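Side-chain contacts in putative aminopeptidase (Leishmania major, PDB 5NTH), which probably removes amino-terminal residues from peptides as a manganese-dependent leucyl aminopeptidase of the M17 family, and here holds the inhibitor actinonin: residues Y470-P473 / C474-M477; G492-F495 / V496-L500. One frame throughout, in Å; residues are numbered along the deposited sequence.

Contact 1: Y470-P473 / C474-M477; sequences YKSP and CADM
An ST turn at Ser-472 folds the chain back, its OG accepting from Cys-474 N and weakly from Ala-475 N, a local contact that closes the tip of the loop between helix 463-467 and strand 477-478 of the catalytic domain. The runs 470-473 and 474-477 point 171° apart, so the chain comes almost straight back on itself. Cys-474 N reaches Ser-472 OG at 3.2 Å along a nearly straight bond, 167° at the hydrogen; a serine oxygen accepting from the residue two further on defines the ST turn. Ala-475 N adds a weak, strongly bent bond to the same OG at 3.3 Å. The hydroxyl gets there because OG stands anti to its own backbone N (chi1 172°), which swings it into the bend. Around it the turn closes in: Ser-472 CB lies 3.5 Å from Ala-475 O, the methyl of Ala-475 sits beside OG, and Cys-474 SG comes within 4.0 Å of Ser-472 OG.

At the open end of the reversal the contact is made by backbone and CB atoms. Met-477 CA makes a bent CA-H...O contact with Tyr-470 O at 3.3 Å, while Met-477 CB and Tyr-470 CB meet loosely at 4.5 Å. The phenol then leaves the turn, and its OH is hydrogen-bonded to Cys-491 O. Asp-476 OD1 takes the N-H of Ala-167 of a neighbouring subunit, and Cys-474 packs on Lys-319 of that same subunit.

Ser-472 OG is also hydrogen-bonded to Glu-383 OE1. One buried hydroxyl therefore has two N-H groups and a carboxylate around it; since OG accepts one good and one weak N-H bond, its own hydrogen is probably directed to Glu-383, tying the turn to strand 381-383.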
loop_
_atom_site.group_PDB
_atom_site.type_symbol
_atom_site.label_atom_id
_atom_site.label_comp_id
_atom_site.label_asym_id
_atom_site.label_seq_id
_atom_site.Cartn_x
_atom_site.Cartn_y
_atom_site.Cartn_z
ATOM N N TYR A 470 16.482 4.235 20.720
ATOM C CA TYR A 470 16.529 2.789 20.993
ATOM C C TYR A 470 16.019 2.387 22.388
ATOM O O TYR A 470 16.169 1.204 22.793
ATOM C CB TYR A 470 17.988 2.323 20.917
ATOM C CG TYR A 470 18.453 1.873 19.587
ATOM C CD1 TYR A 470 17.966 0.715 19.024
ATOM C CD2 TYR A 470 19.437 2.559 18.925
ATOM C CE1 TYR A 470 18.405 0.285 17.788
ATOM C CE2 TYR A 470 19.902 2.130 17.698
ATOM C CZ TYR A 470 19.362 0.993 17.131
ATOM O OH TYR A 470 19.815 0.540 15.926
ATOM N N LYS A 471 15.476 3.360 23.133
ATOM C CA LYS A 471 14.937 3.103 24.461
ATOM C C LYS A 471 13.820 2.047 24.372
ATOM O O LYS A 471 12.945 2.141 23.511
ATOM C CB LYS A 471 14.382 4.384 25.057
ATOM C CG LYS A 471 15.414 5.447 25.410
ATOM C CD LYS A 471 14.735 6.711 25.979
ATOM C CE LYS A 471 15.480 7.359 27.168
ATOM N NZ LYS A 471 16.855 7.854 26.820
ATOM N N SER A 472 13.919 1.035 25.231
ATOM C CA SER A 472 12.897 0.038 25.452
ATOM C C SER A 472 12.345 0.147 26.876
ATOM O O SER A 472 13.085 0.382 27.769
ATOM C CB SER A 472 13.511 -1.342 25.298
ATOM O OG SER A 472 12.596 -2.357 25.680
ATOM N N PRO A 473 11.049 -0.086 27.088
ATOM C CA PRO A 473 10.502 -0.180 28.439
ATOM C C PRO A 473 10.905 -1.416 29.284
ATOM O O PRO A 473 10.692 -1.404 30.482
ATOM C CB PRO A 473 8.965 -0.184 28.213
ATOM C CG PRO A 473 8.719 -0.460 26.773
ATOM C CD PRO A 473 10.026 -0.294 26.044
ATOM N N CYS A 474 11.444 -2.478 28.679
ATOM C CA CYS A 474 11.736 -3.720 29.428
ATOM C C CYS A 474 13.068 -4.418 29.067
ATOM O O CYS A 474 13.324 -5.568 29.416
ATOM C CB CYS A 474 10.577 -4.659 29.226
ATOM S SG CYS A 474 10.452 -5.204 27.509
ATOM N N ALA A 475 13.943 -3.706 28.387
ATOM C CA ALA A 475 15.257 -4.237 28.046
ATOM C C ALA A 475 16.203 -3.084 27.881
ATOM O O ALA A 475 15.800 -1.919 27.855
ATOM C CB ALA A 475 15.188 -5.043 26.772
ATOM N N ASP A 476 17.475 -3.408 27.777
ATOM C CA ASP A 476 18.487 -2.366 27.682
ATOM C C ASP A 476 18.305 -1.517 26.432
ATOM O O ASP A 476 18.454 -0.307 26.495
ATOM C CB ASP A 476 19.897 -2.957 27.789
ATOM C CG ASP A 476 20.176 -3.502 29.169
ATOM O OD1 ASP A 476 19.883 -2.762 30.185
ATOM O OD2 ASP A 476 20.673 -4.669 29.222
ATOM N N MET A 477 17.917 -2.165 25.331
ATOM C CA MET A 477 17.671 -1.477 24.079
ATOM C C MET A 477 16.766 -2.286 23.157
ATOM O O MET A 477 16.595 -3.492 23.326
ATOM C CB MET A 477 18.999 -1.284 23.383
ATOM C CG MET A 477 19.680 -2.599 23.005
ATOM S SD MET A 477 21.434 -2.465 22.628
ATOM C CE MET A 477 21.389 -0.943 21.679
#

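Contact 2: G492-F495 / V496-L500; sequences GGYF and VEQHL
Gln-498 lies back over the ring of Tyr-494, four residues earlier, while His-499 brings NE2 over Phe-495, where helix 488-497 runs into the following turn. The glutamine chain, bent at chi2 (-41°), brings CG over the tyrosine face, a CH-pi contact 4.2 Å from the ring centroid. Beyond it the amide is stacked on the same ring with the planes 22° apart, Gln-498 CD lying 3.5 Å from Tyr-494 CE1. In the second pair, His-499 NE2 is 3.7 Å from Phe-495 CE1. The two rings are tilted against each other by 44°, neither stacked nor edge-to-face.

Backbone bonds set the spacing of these pairs. Glu-497 N gives a regular helical bond to Gly-493 O at 2.8 Å. The next amide, Gln-498 N, is shared: it lies 3.2 Å from both Tyr-494 O and Phe-495 O, approaching the latter from well above its carbonyl plane. That sharing accompanies the passage into the type I turn of 497-500. Val-496 CG2 rests 3.4 Å from Gly-492 O, and the valine packs on Leu-395 and Val-399 of helix 391-404.

Further out, His-499 ND1 is hydrogen-bonded to Ser-378 OG, which helps fix the rotation that puts NE2 over the phenylalanine. Phe-495 also packs on Arg-392 of the bicarbonate pocket, and the Val-496 side chain is about 8 Å from that of the manganese ligand Lys-298, so this segment backs the active site. Glu-497 extends in a different direction, its OE1 bonded to Tyr-435 OH and OE2 to Tyr-461 OH. Each carboxylate oxygen thus has a phenol partner, an environment consistent with a charged glutamate, while the Gln-498 amide packs flat on its ring and His-499 presents NE2 to its own.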
loop_
_atom_site.group_PDB
_atom_site.type_symbol
_atom_site.label_atom_id
_atom_site.label_comp_id
_atom_site.label_asym_id
_atom_site.label_seq_id
_atom_site.Cartn_x
_atom_site.Cartn_y
_atom_site.Cartn_z
ATOM N N GLY A 492 22.404 1.642 12.925
ATOM C CA GLY A 492 22.849 0.279 12.752
ATOM C C GLY A 492 24.215 0.071 13.338
ATOM O O GLY A 492 24.463 -0.919 14.003
ATOM N N GLY A 493 25.111 1.014 13.106
ATOM C CA GLY A 493 26.442 0.942 13.702
ATOM C C GLY A 493 26.454 1.047 15.212
ATOM O O GLY A 493 27.163 0.306 15.884
ATOM N N TYR A 494 25.663 1.976 15.732
ATOM C CA TYR A 494 25.525 2.204 17.182
ATOM C C TYR A 494 25.041 0.967 17.923
ATOM O O TYR A 494 25.506 0.659 19.008
ATOM C CB TYR A 494 24.560 3.371 17.439
ATOM C CG TYR A 494 24.161 3.538 18.886
ATOM C CD1 TYR A 494 24.975 4.232 19.787
ATOM C CD2 TYR A 494 22.960 2.988 19.358
ATOM C CE1 TYR A 494 24.608 4.364 21.116
ATOM C CE2 TYR A 494 22.579 3.112 20.680
ATOM C CZ TYR A 494 23.400 3.800 21.554
ATOM O OH TYR A 494 23.020 3.910 22.867
ATOM N N PHE A 495 24.111 0.254 17.325
ATOM C CA PHE A 495 23.636 -0.950 17.940
ATOM C C PHE A 495 24.826 -1.842 18.162
ATOM O O PHE A 495 25.050 -2.264 19.255
ATOM C CB PHE A 495 22.605 -1.677 17.089
ATOM C CG PHE A 495 22.094 -2.910 17.743
ATOM C CD1 PHE A 495 22.793 -4.111 17.640
ATOM C CD2 PHE A 495 20.962 -2.865 18.541
ATOM C CE1 PHE A 495 22.339 -5.266 18.286
ATOM C CE2 PHE A 495 20.505 -4.012 19.179
ATOM C CZ PHE A 495 21.202 -5.215 19.054
ATOM N N VAL A 496 25.607 -2.088 17.116
ATOM C CA VAL A 496 26.767 -2.993 17.196
ATOM C C VAL A 496 27.828 -2.454 18.140
ATOM O O VAL A 496 28.456 -3.187 18.880
ATOM C CB VAL A 496 27.447 -3.211 15.835
ATOM C CG1 VAL A 496 28.447 -4.350 15.933
ATOM C CG2 VAL A 496 26.433 -3.548 14.748
ATOM N N GLU A 497 28.044 -1.161 18.107
ATOM C CA GLU A 497 29.016 -0.583 19.007
ATOM C C GLU A 497 28.754 -0.931 20.481
ATOM O O GLU A 497 29.698 -1.135 21.250
ATOM C CB GLU A 497 29.037 0.918 18.856
ATOM C CG GLU A 497 30.255 1.565 19.465
ATOM C CD GLU A 497 30.239 3.063 19.287
ATOM O OE1 GLU A 497 29.170 3.600 18.927
ATOM O OE2 GLU A 497 31.298 3.710 19.507
ATOM N N GLN A 498 27.493 -1.037 20.885
ATOM C CA GLN A 498 27.222 -1.247 22.299
ATOM C C GLN A 498 27.675 -2.591 22.804
ATOM O O GLN A 498 27.721 -2.777 24.000
ATOM C CB GLN A 498 25.744 -1.099 22.608
ATOM C CG GLN A 498 25.098 0.194 22.168
ATOM C CD GLN A 498 25.976 1.404 22.419
ATOM O OE1 GLN A 498 26.600 1.924 21.488
ATOM N NE2 GLN A 498 26.055 1.842 23.662
ATOM N N HIS A 499 28.008 -3.527 21.920
ATOM C CA HIS A 499 28.331 -4.895 22.343
ATOM C C HIS A 499 29.824 -5.143 22.390
ATOM O O HIS A 499 30.259 -6.266 22.621
ATOM C CB HIS A 499 27.523 -5.911 21.505
ATOM C CG HIS A 499 26.041 -5.704 21.667
ATOM N ND1 HIS A 499 25.351 -6.120 22.787
ATOM C CD2 HIS A 499 25.154 -4.989 20.933
ATOM C CE1 HIS A 499 24.096 -5.713 22.707
ATOM N NE2 HIS A 499 23.951 -5.019 21.593
ATOM N N LEU A 500 30.604 -4.080 22.211
ATOM C CA LEU A 500 32.051 -4.187 22.310
ATOM C C LEU A 500 32.385 -4.348 23.766
ATOM O O LEU A 500 31.980 -3.527 24.585
ATOM C CB LEU A 500 32.784 -2.947 21.802
ATOM C CG LEU A 500 32.457 -2.466 20.395
ATOM C CD1 LEU A 500 32.935 -1.041 20.213
ATOM C CD2 LEU A 500 33.051 -3.377 19.342
#

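In the fold
Contact 1 and contact 2 meet directly, their centres 14 Å apart: Tyr-470 CD2 packs 3.6 Å from Tyr-494 CD2, and Met-477 CE reaches Phe-495 CD2 at 3.7 Å. Both are largely buried, but in different ways. The 470-477 turn lies about 34 Å from the centre of the chain and is partly covered by a neighbouring subunit, whereas no other chain touches 492-500, which sits closer in, against helix 391-404 and near the metal site. One serine hydroxyl organises the outer turn, while helical backbone bonds and aromatic faces organise the inner contact. Tyr-470 and Met-477 bridge them, bringing the intersubunit loop against the helix beside the active site.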